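Local coordinates for high affinity transport system protein p37 (Mycoplasma hyorhinis, PDB 3EKI) that binds thiamine diphosphate outside the cell membrane, as the lipoprotein component of a high-affinity transport system, at residues 169-172 / 173-176; 156-159 / 160-163. One frame throughout, in Å; residues are numbered along the deposited sequence.

In the fold
Coming from the N terminus, the chain leaves strand 141-152 and enters the loop that leads to helix 170-184. Contact 2 comes first, a turn around Asp-159 within that loop, at the protein surface. Contact 1 follows as the N-cap and first two turns of the helix, so the two lie in series, neither nested nor crossed, with centres about 9 Å apart. The loop folds back onto the helix start: Asp-169 OD2 probably accepts a hydrogen bond from Val-163 N, Pro-170 packs on the Phe-161 carbonyl, and Leu-171 lies against the backbone of Lys-160 and Tyr-162. Helix 170-184 in turn packs on strand 331-337 of the mixed sheet.

Contact 1: residues 169-172 / 173-176; sequences DPLV and KIAK
Lys-173 runs back past the carbonyl of Asp-169, an example of a long side chain lying back along the first turn of a helix. CB lies 3.6 Å from Pro-170 O. CG then passes 3.3 Å from Asp-169 O, the same oxygen that accepts Lys-173 N in a bond of 2.9 Å, met close to the line of its C=O. CD runs on past this oxygen, and a bend at chi3 (-116°) brings CE back to 3.7 Å from it. NZ finishes beyond, nearest, within these eight residues, to Pro-170 CA at 4.2 Å. The methylenes thus lie alongside a carbonyl, while the ammonium ends at the N-terminal edge of the helix.

Asp-169 is the N-cap. Its OD1 takes the N-H of Leu-171 at 2.8 Å, and its OD2 also accepts from Asp-164 N and Gly-165 N, besides Val-163 N. Regular i to i+4 bonds carry the helix on to Lys-176, whose side chain lies beside that of Val-172, pointing the same way, with CE 4.0 Å from Val-172 CG1. Leu-171, Val-172 and Ala-175 turn an apolar flank to strand 331-337, where Ile-336 and Ala-334 are among their neighbours. Both oxygens of the buried carboxylate are therefore held by backbone N-H groups, an environment that, together with the helix N terminus, would be expected to favour its negative charge.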
loop_
_atom_site.group_PDB
_atom_site.type_symbol
_atom_site.label_atom_id
_atom_site.label_comp_id
_atom_site.label_asym_id
_atom_site.label_seq_id
_atom_site.Cartn_x
_atom_site.Cartn_y
_atom_site.Cartn_z
ATOM N N ASP A 169 15.500 10.888 15.262
ATOM C CA ASP A 169 15.308 10.508 13.858
ATOM C C ASP A 169 13.843 10.741 13.497
ATOM O O ASP A 169 12.992 10.314 14.273
ATOM C CB ASP A 169 15.753 9.057 13.700
ATOM C CG ASP A 169 15.743 8.578 12.260
ATOM O OD1 ASP A 169 14.616 8.541 11.715
ATOM O OD2 ASP A 169 16.808 8.245 11.703
ATOM N N PRO A 170 13.549 11.374 12.368
ATOM C CA PRO A 170 12.155 11.637 12.013
ATOM C C PRO A 170 11.315 10.364 11.900
ATOM O O PRO A 170 10.129 10.400 12.213
ATOM C CB PRO A 170 12.243 12.311 10.643
ATOM C CG PRO A 170 13.625 12.109 10.161
ATOM C CD PRO A 170 14.501 11.866 11.353
ATOM N N LEU A 171 11.908 9.268 11.479
ATOM C CA LEU A 171 11.163 8.012 11.322
ATOM C C LEU A 171 10.874 7.378 12.681
ATOM O O LEU A 171 9.893 6.656 12.889
ATOM C CB LEU A 171 11.934 7.055 10.408
ATOM C CG LEU A 171 12.272 7.592 9.010
ATOM C CD1 LEU A 171 12.819 6.458 8.156
ATOM C CD2 LEU A 171 11.058 8.265 8.384
ATOM N N VAL A 172 11.765 7.635 13.636
ATOM C CA VAL A 172 11.568 7.168 14.998
ATOM C C VAL A 172 10.508 8.011 15.676
ATOM O O VAL A 172 9.683 7.476 16.439
ATOM C CB VAL A 172 12.884 7.174 15.802
ATOM C CG1 VAL A 172 12.611 6.821 17.254
ATOM C CG2 VAL A 172 13.850 6.182 15.172
ATOM N N LYS A 173 10.487 9.299 15.401
ATOM C CA LYS A 173 9.454 10.181 15.949
ATOM C C LYS A 173 8.072 9.746 15.468
ATOM O O LYS A 173 7.100 9.733 16.239
ATOM C CB LYS A 173 9.763 11.628 15.567
ATOM C CG LYS A 173 11.039 12.144 16.243
ATOM C CD LYS A 173 11.183 13.630 15.946
ATOM C CE LYS A 173 12.425 13.913 15.120
ATOM N NZ LYS A 173 12.282 15.153 14.306
ATOM N N ILE A 174 7.937 9.375 14.199
ATOM C CA ILE A 174 6.610 8.875 13.775
ATOM C C ILE A 174 6.217 7.607 14.502
ATOM O O ILE A 174 5.082 7.369 14.917
ATOM C CB ILE A 174 6.589 8.654 12.244
ATOM C CG1 ILE A 174 6.718 9.956 11.448
ATOM C CG2 ILE A 174 5.332 7.904 11.863
ATOM C CD1 ILE A 174 7.170 9.814 10.010
ATOM N N ALA A 175 7.190 6.700 14.717
ATOM C CA ALA A 175 6.927 5.456 15.454
ATOM C C ALA A 175 6.431 5.783 16.870
ATOM O O ALA A 175 5.534 5.122 17.398
ATOM C CB ALA A 175 8.145 4.564 15.473
ATOM N N LYS A 176 7.003 6.798 17.502
ATOM C CA LYS A 176 6.540 7.136 18.851
ATOM C C LYS A 176 5.121 7.680 18.808
ATOM O O LYS A 176 4.353 7.393 19.733
ATOM C CB LYS A 176 7.549 8.087 19.496
ATOM C CG LYS A 176 8.857 7.359 19.786
ATOM C CD LYS A 176 9.993 8.263 20.202
ATOM C CE LYS A 176 11.119 7.488 20.867
ATOM N NZ LYS A 176 11.011 7.504 22.353
#

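Contact 2: residues 156-159 / 160-163; sequences KEKD and KFYV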
loop_
_atom_site.group_PDB
_atom_site.type_symbol
_atom_site.label_atom_id
_atom_site.label_comp_id
_atom_site.label_asym_id
_atom_site.label_seq_id
_atom_site.Cartn_x
_atom_site.Cartn_y
_atom_site.Cartn_z
ATOM N N LYS A 156 1.732 13.148 8.232
ATOM C CA LYS A 156 1.142 14.039 7.226
ATOM C C LYS A 156 2.157 14.711 6.291
ATOM O O LYS A 156 1.780 15.423 5.360
ATOM C CB LYS A 156 0.275 15.104 7.904
ATOM C CG LYS A 156 -0.709 14.548 8.919
ATOM C CD LYS A 156 -1.651 15.630 9.426
ATOM C CE LYS A 156 -2.394 15.177 10.671
ATOM N NZ LYS A 156 -3.719 15.846 10.802
ATOM N N GLU A 157 3.439 14.481 6.549
ATOM C CA GLU A 157 4.522 15.048 5.775
ATOM C C GLU A 157 5.387 13.980 5.107
ATOM O O GLU A 157 6.038 13.119 5.722
ATOM C CB GLU A 157 5.396 15.924 6.684
ATOM C CG GLU A 157 5.090 17.401 6.630
ATOM C CD GLU A 157 5.718 18.208 7.751
ATOM O OE1 GLU A 157 6.500 17.681 8.567
ATOM O OE2 GLU A 157 5.416 19.419 7.838
ATOM N N LYS A 158 5.371 14.068 3.770
ATOM C CA LYS A 158 6.080 13.051 3.020
ATOM C C LYS A 158 7.575 13.018 3.277
ATOM O O LYS A 158 8.166 11.949 3.473
ATOM C CB LYS A 158 5.885 13.272 1.507
ATOM C CG LYS A 158 6.565 12.179 0.716
ATOM C CD LYS A 158 6.414 12.259 -0.786
ATOM C CE LYS A 158 7.417 11.359 -1.479
ATOM N NZ LYS A 158 8.841 11.671 -1.147
ATOM N N ASP A 159 8.197 14.207 3.225
ATOM C CA ASP A 159 9.657 14.188 3.085
ATOM C C ASP A 159 10.360 14.085 4.435
ATOM O O ASP A 159 11.024 14.995 4.939
ATOM C CB ASP A 159 10.087 15.398 2.255
ATOM C CG ASP A 159 9.971 15.180 0.757
ATOM O OD1 ASP A 159 9.589 14.098 0.260
ATOM O OD2 ASP A 159 10.272 16.121 -0.010
ATOM N N LYS A 160 10.205 12.916 5.047
ATOM C CA LYS A 160 10.891 12.474 6.255
ATOM C C LYS A 160 11.602 11.162 5.921
ATOM O O LYS A 160 10.932 10.210 5.501
ATOM C CB LYS A 160 9.982 12.243 7.448
ATOM C CG LYS A 160 8.957 13.297 7.785
ATOM C CD LYS A 160 9.568 14.560 8.350
ATOM C CE LYS A 160 8.487 15.502 8.877
ATOM N NZ LYS A 160 8.985 16.911 8.928
ATOM N N PHE A 161 12.917 11.139 6.082
ATOM C CA PHE A 161 13.756 10.020 5.743
ATOM C C PHE A 161 14.698 9.633 6.892
ATOM O O PHE A 161 14.909 10.425 7.809
ATOM C CB PHE A 161 14.636 10.320 4.524
ATOM C CG PHE A 161 13.874 10.649 3.261
ATOM C CD1 PHE A 161 13.401 11.939 3.064
ATOM C CD2 PHE A 161 13.659 9.669 2.310
ATOM C CE1 PHE A 161 12.713 12.256 1.902
ATOM C CE2 PHE A 161 12.958 9.995 1.153
ATOM C CZ PHE A 161 12.489 11.272 0.972
ATOM N N TYR A 162 15.227 8.427 6.774
ATOM C CA TYR A 162 16.172 7.935 7.761
ATOM C C TYR A 162 17.344 8.905 7.912
ATOM O O TYR A 162 17.919 9.416 6.954
ATOM C CB TYR A 162 16.630 6.515 7.350
ATOM C CG TYR A 162 17.588 5.971 8.396
ATOM C CD1 TYR A 162 17.116 5.341 9.543
ATOM C CD2 TYR A 162 18.958 6.086 8.269
ATOM C CE1 TYR A 162 18.002 4.844 10.496
ATOM C CE2 TYR A 162 19.858 5.623 9.197
ATOM C CZ TYR A 162 19.354 4.998 10.319
ATOM O OH TYR A 162 20.275 4.551 11.215
ATOM N N VAL A 163 17.759 9.088 9.160
ATOM C CA VAL A 163 18.911 9.939 9.470
ATOM C C VAL A 163 19.906 9.120 10.287
ATOM O O VAL A 163 21.017 8.856 9.819
ATOM C CB VAL A 163 18.510 11.231 10.206
ATOM C CG1 VAL A 163 19.763 12.044 10.531
ATOM C CG2 VAL A 163 17.556 12.069 9.392
#
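Lys-160 NZ donates to Glu-157 OE1 over 2.6 Å, a salt bridge between residues three apart in the loop joining strand 141-152 to helix 170-184. The ammonium does not lie in the plane of the carboxylate; it comes from above, 36° out of it. A bend at chi2 (-71°) turns the lysine chain back toward the glutamate, and the two side chains cross at a slant. Lys-160 CE is itself only 3.0 Å from Glu-157 OE1, which sits abreast of the CE-NZ bond, not off its end: the bridge is short but far from straight at the nitrogen.

Between the two bridged residues the backbone makes an inverse gamma turn centred on Asp-159, closed by Lys-160 N bonding to Lys-158 O at 2.8 Å. The bond strikes the carbonyl well to one side of its axis, as so small a ring requires. Arg-216 donates a weak second bond to Lys-158 O and a firmer one to Lys-160 O, tying the turn to the residue preceding strand 217-223.

A second ion pair forms between sequence neighbours, Lys-158 NZ meeting Asp-159 OD1 at 2.9 Å. The Phe-161 ring lies beside this aspartate, its CE1 3.8 Å from Asp-159 CA, with the carboxylate and ring planes 42° apart. Lys-400 makes a cation-pi contact with the same ring. Each lysine and its carboxylate would be expected to offset one another's charge, around a turn closed by its own backbone bond and held also by Arg-216, although Glu-157 and Asp-159 touch a crystal neighbour that may influence their geometry.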